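2-C-methyl-D-erythritol 4-phosphate cytidylyltransferase (Neisseria gonorrhoeae, PDB 1VGW) probably catalyses the transfer of a cytidylyl group from CTP to 2-C-methyl-D-erythritol 4-phosphate, releasing diphosphate in the second step of the DXP route to isoprenoids. Local coordinates at residues V36-L41 with T69-V74; A123-Q128 with L204-D209; G135-V140 with Q170-G175. All coordinates share one frame; numbering follows the deposited sequence.

How the interactions relate
The three contacts illustrate how an alpha/beta fold is built from helix-to-turn, helix-to-sheet and strand-to-strand packing around one mixed sheet. Interaction 1 comes first along the chain and joins helix 36-45 to the end of helix 63-70, near the parallel strands 7-12 and 52-56. Its centre is about 22 Å from that of interaction 3 and about 23 Å from that of interaction 2. Those two are neighbours, with centres about 9 Å apart, and interaction 3 is nested inside the loop closed by interaction 2. They meet where strand 204-207 lies beside strand 136-141, so helix 119-129 packs on the part of the sheet that holds both strands; interaction 3 lies on the opposite side of the chain's centre from interaction 1.

Interaction 1 of 3, residues V36-L41 with T69-V74; sequences VLEHVL and TAFPQV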
loop_
_atom_site.group_PDB
_atom_site.type_symbol
_atom_site.label_atom_id
_atom_site.label_comp_id
_atom_site.label_asym_id
_atom_site.label_seq_id
_atom_site.Cartn_x
_atom_site.Cartn_y
_atom_site.Cartn_z
ATOM N N VAL B 36 10.052 -8.427 16.901
ATOM C CA VAL B 36 9.688 -8.486 15.478
ATOM C C VAL B 36 10.622 -9.501 14.792
ATOM O O VAL B 36 10.187 -10.391 14.099
ATOM C CB VAL B 36 9.834 -7.132 14.774
ATOM C CG1 VAL B 36 9.178 -7.113 13.400
ATOM C CG2 VAL B 36 9.278 -6.002 15.637
ATOM N N LEU B 37 11.916 -9.409 15.084
ATOM C CA LEU B 37 12.880 -10.323 14.532
ATOM C C LEU B 37 12.542 -11.784 14.829
ATOM O O LEU B 37 12.371 -12.565 13.886
ATOM C CB LEU B 37 14.319 -10.037 14.974
ATOM C CG LEU B 37 15.354 -10.835 14.139
ATOM C CD1 LEU B 37 15.154 -10.531 12.657
ATOM C CD2 LEU B 37 16.770 -10.468 14.538
ATOM N N GLU B 38 12.275 -12.100 16.105
ATOM C CA GLU B 38 11.934 -13.470 16.478
ATOM C C GLU B 38 10.686 -13.935 15.750
ATOM O O GLU B 38 10.528 -15.115 15.490
ATOM C CB GLU B 38 11.746 -13.616 17.974
ATOM C CG GLU B 38 13.025 -13.688 18.780
ATOM C CD GLU B 38 12.698 -13.734 20.279
ATOM O OE1 GLU B 38 12.389 -14.812 20.802
ATOM O OE2 GLU B 38 12.739 -12.639 20.892
ATOM N N HIS B 39 9.773 -13.006 15.472
ATOM C CA HIS B 39 8.583 -13.335 14.711
ATOM C C HIS B 39 8.982 -13.697 13.262
ATOM O O HIS B 39 8.365 -14.587 12.688
ATOM C CB HIS B 39 7.612 -12.172 14.635
ATOM C CG HIS B 39 6.702 -12.064 15.814
ATOM N ND1 HIS B 39 5.676 -12.965 16.028
ATOM C CD2 HIS B 39 6.660 -11.163 16.827
ATOM C CE1 HIS B 39 5.036 -12.614 17.134
ATOM N NE2 HIS B 39 5.611 -11.533 17.629
ATOM N N VAL B 40 9.923 -12.932 12.700
ATOM C CA VAL B 40 10.367 -13.191 11.337
ATOM C C VAL B 40 11.124 -14.530 11.218
ATOM O O VAL B 40 10.914 -15.267 10.254
ATOM C CB VAL B 40 11.205 -12.069 10.723
ATOM C CG1 VAL B 40 11.909 -12.582 9.436
ATOM C CG2 VAL B 40 10.315 -10.915 10.265
ATOM N N LEU B 41 11.961 -14.853 12.189
ATOM C CA LEU B 41 12.719 -16.101 12.144
ATOM C C LEU B 41 11.796 -17.312 12.187
ATOM O O LEU B 41 12.042 -18.315 11.501
ATOM C CB LEU B 41 13.732 -16.168 13.277
ATOM C CG LEU B 41 14.864 -15.150 13.192
ATOM C CD1 LEU B 41 15.761 -15.264 14.408
ATOM C CD2 LEU B 41 15.686 -15.349 11.901
ATOM N N THR B 69 19.996 -17.906 21.250
ATOM C CA THR B 69 19.558 -18.956 22.179
ATOM C C THR B 69 18.157 -19.406 21.892
ATOM O O THR B 69 17.736 -20.515 22.222
ATOM C CB THR B 69 19.631 -18.434 23.629
ATOM O OG1 THR B 69 21.000 -18.467 24.063
ATOM C CG2 THR B 69 18.771 -19.172 24.596
ATOM N N ALA B 70 17.312 -18.573 21.281
ATOM C CA ALA B 70 15.958 -19.100 21.016
ATOM C C ALA B 70 15.920 -19.916 19.720
ATOM O O ALA B 70 14.974 -20.706 19.518
ATOM C CB ALA B 70 14.972 -17.947 20.982
ATOM N N PHE B 71 16.868 -19.675 18.820
ATOM C CA PHE B 71 16.965 -20.358 17.530
ATOM C C PHE B 71 18.369 -20.938 17.322
ATOM O O PHE B 71 19.262 -20.384 16.657
ATOM C CB PHE B 71 16.604 -19.368 16.399
ATOM C CG PHE B 71 15.155 -18.953 16.397
ATOM C CD1 PHE B 71 14.772 -17.767 17.030
ATOM C CD2 PHE B 71 14.173 -19.727 15.849
ATOM C CE1 PHE B 71 13.456 -17.383 17.099
ATOM C CE2 PHE B 71 12.846 -19.352 15.905
ATOM C CZ PHE B 71 12.479 -18.179 16.536
ATOM N N PRO B 72 18.639 -22.090 17.951
ATOM C CA PRO B 72 19.941 -22.718 17.899
ATOM C C PRO B 72 20.404 -23.047 16.496
ATOM O O PRO B 72 21.593 -22.881 16.162
ATOM C CB PRO B 72 19.819 -23.911 18.833
ATOM C CG PRO B 72 18.368 -24.219 18.869
ATOM C CD PRO B 72 17.668 -22.888 18.723
ATOM N N GLN B 73 19.508 -23.397 15.584
ATOM C CA GLN B 73 19.955 -23.659 14.221
ATOM C C GLN B 73 20.155 -22.426 13.366
ATOM O O GLN B 73 20.818 -22.505 12.315
ATOM C CB GLN B 73 19.037 -24.677 13.517
ATOM C CG GLN B 73 19.418 -26.105 13.911
ATOM C CD GLN B 73 18.406 -27.125 13.477
ATOM O OE1 GLN B 73 17.238 -26.827 13.231
ATOM N NE2 GLN B 73 18.850 -28.380 13.428
ATOM N N VAL B 74 19.600 -21.274 13.736
ATOM C CA VAL B 74 19.817 -20.050 12.960
ATOM C C VAL B 74 21.234 -19.547 13.145
ATOM O O VAL B 74 21.837 -19.638 14.209
ATOM C CB VAL B 74 18.807 -18.979 13.429
ATOM C CG1 VAL B 74 19.145 -17.598 12.907
ATOM C CG2 VAL B 74 17.415 -19.393 13.058
#
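Leu41 and Phe71 carry this contact, in which one helix meets the end of the next along the chain. The central interaction is a CH-pi contact: Leu41 CB stands over one face of the Phe71 ring, 4.0 Å from its centroid and only 10° off the ring normal. Phe71 CG is anti to its own carbonyl carbon (chi1 -68°), which extends the ring toward helix 36-45.

Apolar packing widens the contact. Leu41 CD1 lies 3.8 Å from Phe71 CD1, while the other methyl, CD2, approaches Val74 CG1 at 4.2 Å. One leucine thus touches both ends of the type I turn Phe71-Val74, which follows directly on helix 63-70. That turn is closed by a weak bond from Val74 N to Phe71 O, and Gln68 NE2 adds a bond to Val74 O.

Glu38 brings polar groups to the margin. Its backbone O comes obliquely to Phe71 CZ at 3.8 Å, and its CG lies 4.1 Å from Phe71 CE1, so the aliphatic part of the side chain borders the aromatic ring. The carboxylate is turned 80° from the ring plane; OE1 lies near the Ala70 methyl, while OE2 is hydrogen-bonded to Thr35 OG1.

Leu41 also packs on Ile11 and Val55, linking the contact to the parallel strands that these helices connect in successive beta-alpha-beta crossovers. With no hydrogen bond or salt bridge between the two segments, the junction depends on dispersion and on the fit of leucine to the aromatic face.

Interaction 2 of 3, residues A123-Q128 with L204-D209; sequences ARLIEQ and LLIQGD
Helix-on-sheet packing, a basic element of the Rossmann-like GT-A fold, brings Leu125, Gln128 and Arg124 of helix 119-129 against Ile206 of strand 204-207. The short segments run roughly antiparallel, at 151°, with their axes 8.5 Å apart at closest approach. Ile206 supplies the middle of the interface. Its CD1 meets Leu125 CD1 at 4.0 Å, the two side chains crossing at about a right angle, and its CG2 lies 4.2 Å from Arg124 CB. Gln128 runs alongside Ile206 in the opposite direction, its CB 3.9 Å from Ile206 CG1.

The polar grip is at the strand's end. A kink at chi3 swings the Arg124 guanidinium there and turns its NE side to Gln207 O, with NE at 3.3 Å and NH1 at 3.0 Å. The oxygen lies in the guanidinium plane, but both nitrogens approach from one face of the carbonyl: NE is tilted 21° from that plane and NH1 stands 48° above it. Two bonds on one oxygen limit rotation of the guanidinium.

Leu125 and Ile206 both also touch Leu138 of strand 136-141, the parallel neighbour of strand 204-207, while Leu125 packs on Leu108, so the helix lies across strands 204-207, 136-141 and 106-109.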
loop_
_atom_site.group_PDB
_atom_site.type_symbol
_atom_site.label_atom_id
_atom_site.label_comp_id
_atom_site.label_asym_id
_atom_site.label_seq_id
_atom_site.Cartn_x
_atom_site.Cartn_y
_atom_site.Cartn_z
ATOM N N ALA B 123 5.833 -20.007 -0.131
ATOM C CA ALA B 123 5.739 -21.185 -0.951
ATOM C C ALA B 123 5.680 -20.835 -2.436
ATOM O O ALA B 123 6.463 -21.398 -3.227
ATOM C CB ALA B 123 4.539 -22.045 -0.565
ATOM N N ARG B 124 4.802 -19.920 -2.833
ATOM C CA ARG B 124 4.733 -19.468 -4.230
ATOM C C ARG B 124 6.071 -18.925 -4.732
ATOM O O ARG B 124 6.523 -19.255 -5.836
ATOM C CB ARG B 124 3.707 -18.333 -4.332
ATOM C CG ARG B 124 2.362 -18.725 -4.893
ATOM C CD ARG B 124 1.672 -17.532 -5.534
ATOM N NE ARG B 124 1.545 -16.416 -4.634
ATOM C CZ ARG B 124 0.741 -16.267 -3.600
ATOM N NH1 ARG B 124 0.786 -15.129 -2.910
ATOM N NH2 ARG B 124 -0.095 -17.222 -3.230
ATOM N N LEU B 125 6.762 -18.099 -3.947
ATOM C CA LEU B 125 8.058 -17.579 -4.404
ATOM C C LEU B 125 9.054 -18.693 -4.646
ATOM O O LEU B 125 9.868 -18.646 -5.575
ATOM C CB LEU B 125 8.611 -16.584 -3.393
ATOM C CG LEU B 125 9.982 -15.976 -3.596
ATOM C CD1 LEU B 125 9.982 -15.036 -4.818
ATOM C CD2 LEU B 125 10.453 -15.207 -2.350
ATOM N N ILE B 126 9.136 -19.650 -3.712
ATOM C CA ILE B 126 10.091 -20.737 -3.817
ATOM C C ILE B 126 9.763 -21.594 -5.046
ATOM O O ILE B 126 10.688 -21.893 -5.794
ATOM C CB ILE B 126 10.162 -21.604 -2.570
ATOM C CG1 ILE B 126 10.974 -20.884 -1.472
ATOM C CG2 ILE B 126 10.790 -22.979 -2.811
ATOM C CD1 ILE B 126 10.499 -21.302 -0.064
ATOM N N GLU B 127 8.489 -21.888 -5.229
ATOM C CA GLU B 127 8.014 -22.708 -6.323
ATOM C C GLU B 127 8.234 -22.099 -7.696
ATOM O O GLU B 127 8.772 -22.745 -8.603
ATOM C CB GLU B 127 6.518 -22.995 -6.107
ATOM C CG GLU B 127 5.932 -24.000 -7.084
ATOM C CD GLU B 127 6.619 -25.350 -6.971
ATOM O OE1 GLU B 127 6.835 -25.819 -5.836
ATOM O OE2 GLU B 127 6.971 -25.917 -8.019
ATOM N N GLN B 128 7.923 -20.799 -7.829
ATOM C CA GLN B 128 8.091 -20.124 -9.125
ATOM C C GLN B 128 9.448 -19.551 -9.382
ATOM O O GLN B 128 10.094 -19.864 -10.403
ATOM C CB GLN B 128 6.995 -19.054 -9.232
ATOM C CG GLN B 128 5.610 -19.704 -9.168
ATOM C CD GLN B 128 4.496 -18.715 -8.980
ATOM O OE1 GLN B 128 3.390 -19.089 -8.577
ATOM N NE2 GLN B 128 4.743 -17.435 -9.242
ATOM N N LEU B 204 11.461 -12.669 -12.413
ATOM C CA LEU B 204 9.999 -12.825 -12.480
ATOM C C LEU B 204 9.328 -11.949 -11.411
ATOM O O LEU B 204 9.945 -11.615 -10.387
ATOM C CB LEU B 204 9.566 -14.282 -12.245
ATOM C CG LEU B 204 10.170 -15.412 -13.032
ATOM C CD1 LEU B 204 9.763 -16.776 -12.467
ATOM C CD2 LEU B 204 9.718 -15.383 -14.491
ATOM N N LEU B 205 8.058 -11.621 -11.606
ATOM C CA LEU B 205 7.259 -10.923 -10.603
ATOM C C LEU B 205 6.214 -11.952 -10.086
ATOM O O LEU B 205 5.387 -12.411 -10.883
ATOM C CB LEU B 205 6.501 -9.704 -11.113
ATOM C CG LEU B 205 7.300 -8.433 -11.348
ATOM C CD1 LEU B 205 6.625 -7.549 -12.387
ATOM C CD2 LEU B 205 7.566 -7.645 -10.071
ATOM N N ILE B 206 6.298 -12.279 -8.806
ATOM C CA ILE B 206 5.366 -13.225 -8.160
ATOM C C ILE B 206 4.470 -12.467 -7.162
ATOM O O ILE B 206 4.865 -11.536 -6.439
ATOM C CB ILE B 206 6.161 -14.321 -7.470
ATOM C CG1 ILE B 206 6.842 -15.227 -8.560
ATOM C CG2 ILE B 206 5.393 -15.186 -6.519
ATOM C CD1 ILE B 206 8.356 -15.042 -8.460
ATOM N N GLN B 207 3.193 -12.769 -7.174
ATOM C CA GLN B 207 2.185 -12.144 -6.356
ATOM C C GLN B 207 2.483 -12.247 -4.877
ATOM O O GLN B 207 2.647 -13.338 -4.336
ATOM C CB GLN B 207 0.801 -12.719 -6.656
ATOM C CG GLN B 207 -0.316 -12.180 -5.833
ATOM C CD GLN B 207 -0.656 -10.711 -5.968
ATOM O OE1 GLN B 207 -0.519 -10.039 -7.015
ATOM N NE2 GLN B 207 -1.186 -10.184 -4.858
ATOM N N GLY B 208 2.555 -11.090 -4.202
ATOM C CA GLY B 208 2.820 -11.073 -2.766
ATOM C C GLY B 208 1.514 -11.080 -1.970
ATOM O O GLY B 208 0.651 -11.935 -2.184
ATOM N N ASP B 209 1.355 -10.085 -1.097
ATOM C CA ASP B 209 0.162 -9.994 -0.258
ATOM C C ASP B 209 0.071 -8.684 0.507
ATOM O O ASP B 209 1.051 -8.180 1.065
ATOM C CB ASP B 209 0.225 -11.176 0.733
ATOM C CG ASP B 209 -1.042 -11.371 1.530
ATOM O OD1 ASP B 209 -1.810 -12.313 1.230
ATOM O OD2 ASP B 209 -1.255 -10.591 2.486
#

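Interaction 3 of 3, residues G135-V140 with Q170-G175; sequences GGILAV and QLFQAG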
loop_
_atom_site.group_PDB
_atom_site.type_symbol
_atom_site.label_atom_id
_atom_site.label_comp_id
_atom_site.label_asym_id
_atom_site.label_seq_id
_atom_site.Cartn_x
_atom_site.Cartn_y
_atom_site.Cartn_z
ATOM N N GLY B 135 15.639 -15.755 -11.200
ATOM C CA GLY B 135 15.172 -15.329 -9.889
ATOM C C GLY B 135 13.837 -14.598 -10.003
ATOM O O GLY B 135 13.259 -14.552 -11.098
ATOM N N GLY B 136 13.446 -13.935 -8.922
ATOM C CA GLY B 136 12.113 -13.304 -8.920
ATOM C C GLY B 136 11.826 -12.722 -7.530
ATOM O O GLY B 136 12.631 -12.856 -6.628
ATOM N N ILE B 137 10.754 -11.885 -7.427
ATOM C CA ILE B 137 10.473 -11.242 -6.163
ATOM C C ILE B 137 8.984 -11.245 -5.879
ATOM O O ILE B 137 8.165 -11.400 -6.769
ATOM C CB ILE B 137 10.918 -9.760 -6.129
ATOM C CG1 ILE B 137 10.013 -8.916 -7.048
ATOM C CG2 ILE B 137 12.381 -9.566 -6.500
ATOM C CD1 ILE B 137 10.392 -7.442 -7.087
ATOM N N LEU B 138 8.653 -11.031 -4.592
ATOM C CA LEU B 138 7.206 -10.885 -4.294
ATOM C C LEU B 138 6.860 -9.413 -4.610
ATOM O O LEU B 138 7.743 -8.530 -4.499
ATOM C CB LEU B 138 6.874 -11.183 -2.845
ATOM C CG LEU B 138 6.939 -12.621 -2.350
ATOM C CD1 LEU B 138 6.520 -12.732 -0.888
ATOM C CD2 LEU B 138 6.090 -13.543 -3.202
ATOM N N ALA B 139 5.638 -9.190 -5.078
ATOM C CA ALA B 139 5.261 -7.777 -5.394
ATOM C C ALA B 139 3.748 -7.715 -5.601
ATOM O O ALA B 139 3.127 -8.808 -5.700
ATOM C CB ALA B 139 6.026 -7.327 -6.610
ATOM N N VAL B 140 3.155 -6.552 -5.504
ATOM C CA VAL B 140 1.722 -6.349 -5.720
ATOM C C VAL B 140 1.467 -5.222 -6.722
ATOM O O VAL B 140 2.136 -4.177 -6.724
ATOM C CB VAL B 140 0.954 -6.031 -4.414
ATOM C CG1 VAL B 140 1.134 -7.148 -3.380
ATOM C CG2 VAL B 140 1.339 -4.698 -3.808
ATOM N N GLN B 170 13.330 -11.345 -1.882
ATOM C CA GLN B 170 13.815 -11.264 -3.271
ATOM C C GLN B 170 14.799 -12.459 -3.416
ATOM O O GLN B 170 15.788 -12.473 -2.680
ATOM C CB GLN B 170 14.566 -9.935 -3.522
ATOM C CG GLN B 170 13.604 -8.764 -3.196
ATOM C CD GLN B 170 13.823 -7.485 -3.947
ATOM O OE1 GLN B 170 14.877 -7.112 -4.443
ATOM N NE2 GLN B 170 12.764 -6.634 -4.018
ATOM N N LEU B 171 14.460 -13.383 -4.291
ATOM C CA LEU B 171 15.210 -14.645 -4.441
ATOM C C LEU B 171 16.105 -14.751 -5.641
ATOM O O LEU B 171 15.599 -14.797 -6.783
ATOM C CB LEU B 171 14.181 -15.758 -4.373
ATOM C CG LEU B 171 14.178 -17.084 -5.025
ATOM C CD1 LEU B 171 15.426 -17.551 -5.750
ATOM C CD2 LEU B 171 13.659 -18.169 -4.101
ATOM N N PHE B 172 17.424 -14.851 -5.440
ATOM C CA PHE B 172 18.398 -15.030 -6.488
ATOM C C PHE B 172 19.472 -16.085 -6.174
ATOM O O PHE B 172 19.783 -16.365 -5.003
ATOM C CB PHE B 172 19.115 -13.678 -6.802
ATOM C CG PHE B 172 18.130 -12.640 -7.274
ATOM C CD1 PHE B 172 17.770 -11.592 -6.407
ATOM C CD2 PHE B 172 17.467 -12.752 -8.483
ATOM C CE1 PHE B 172 16.791 -10.700 -6.824
ATOM C CE2 PHE B 172 16.524 -11.849 -8.913
ATOM C CZ PHE B 172 16.178 -10.793 -8.029
ATOM N N GLN B 173 20.046 -16.673 -7.221
ATOM C CA GLN B 173 21.154 -17.621 -7.121
ATOM C C GLN B 173 22.318 -16.892 -6.428
ATOM O O GLN B 173 22.583 -15.735 -6.801
ATOM C CB GLN B 173 21.658 -18.033 -8.541
ATOM C CG GLN B 173 20.757 -19.026 -9.266
ATOM C CD GLN B 173 21.339 -19.355 -10.647
ATOM O OE1 GLN B 173 22.329 -20.099 -10.745
ATOM N NE2 GLN B 173 20.798 -18.695 -11.668
ATOM N N ALA B 174 23.046 -17.566 -5.569
ATOM C CA ALA B 174 24.166 -16.944 -4.858
ATOM C C ALA B 174 25.194 -16.354 -5.746
ATOM O O ALA B 174 25.670 -15.222 -5.518
ATOM C CB ALA B 174 24.730 -18.005 -3.899
ATOM N N GLY B 175 25.621 -17.069 -6.819
ATOM C CA GLY B 175 26.637 -16.539 -7.733
ATOM C C GLY B 175 26.116 -15.377 -8.564
ATOM O O GLY B 175 26.849 -14.365 -8.708
#
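Gly136 and Leu171 face each other as a hydrogen-bonded antiparallel pair, and Ile137 and Gln170 follow as a non-hydrogen-bonded pair with CA atoms 4.4 Å apart. These strands, 136-141 and 169-173, belong to the mixed sheet of the alpha/beta nucleotidyltransferase fold. The two bonds of the pair differ in direction: Leu171 N meets Gly136 O at 3.0 Å with a C=O...N angle of 175°, whereas Gly136 N reaches Leu171 O at 3.2 Å with a C=O...N angle of 152°, out of line with the carbonyl.

Ile137 and Gln170 lie side by side on the same face of the sheet. The Ile137 rotamer (chi1 70°) leaves CG2 opposite the carbonyl carbon, beside the backbone N, where it packs along the glutamine, 3.6 Å from Gln170 CD. The buried amide is held by three hydrogen bonds: NE2 gives to Asp191 OD1 and Gln167 O, and OE1 accepts from Ala193 N. This side chain is about 11 Å from that of Lys214, which is predicted to position the MEP substrate.

The Phe172 ring comes obliquely against the two glycines. Its CZ approaches Ile137 CG2 at 4.3 Å, CE2 comes within 3.7 Å of Gly136 N, and CD2 rests 3.7 Å from Gly135 CA.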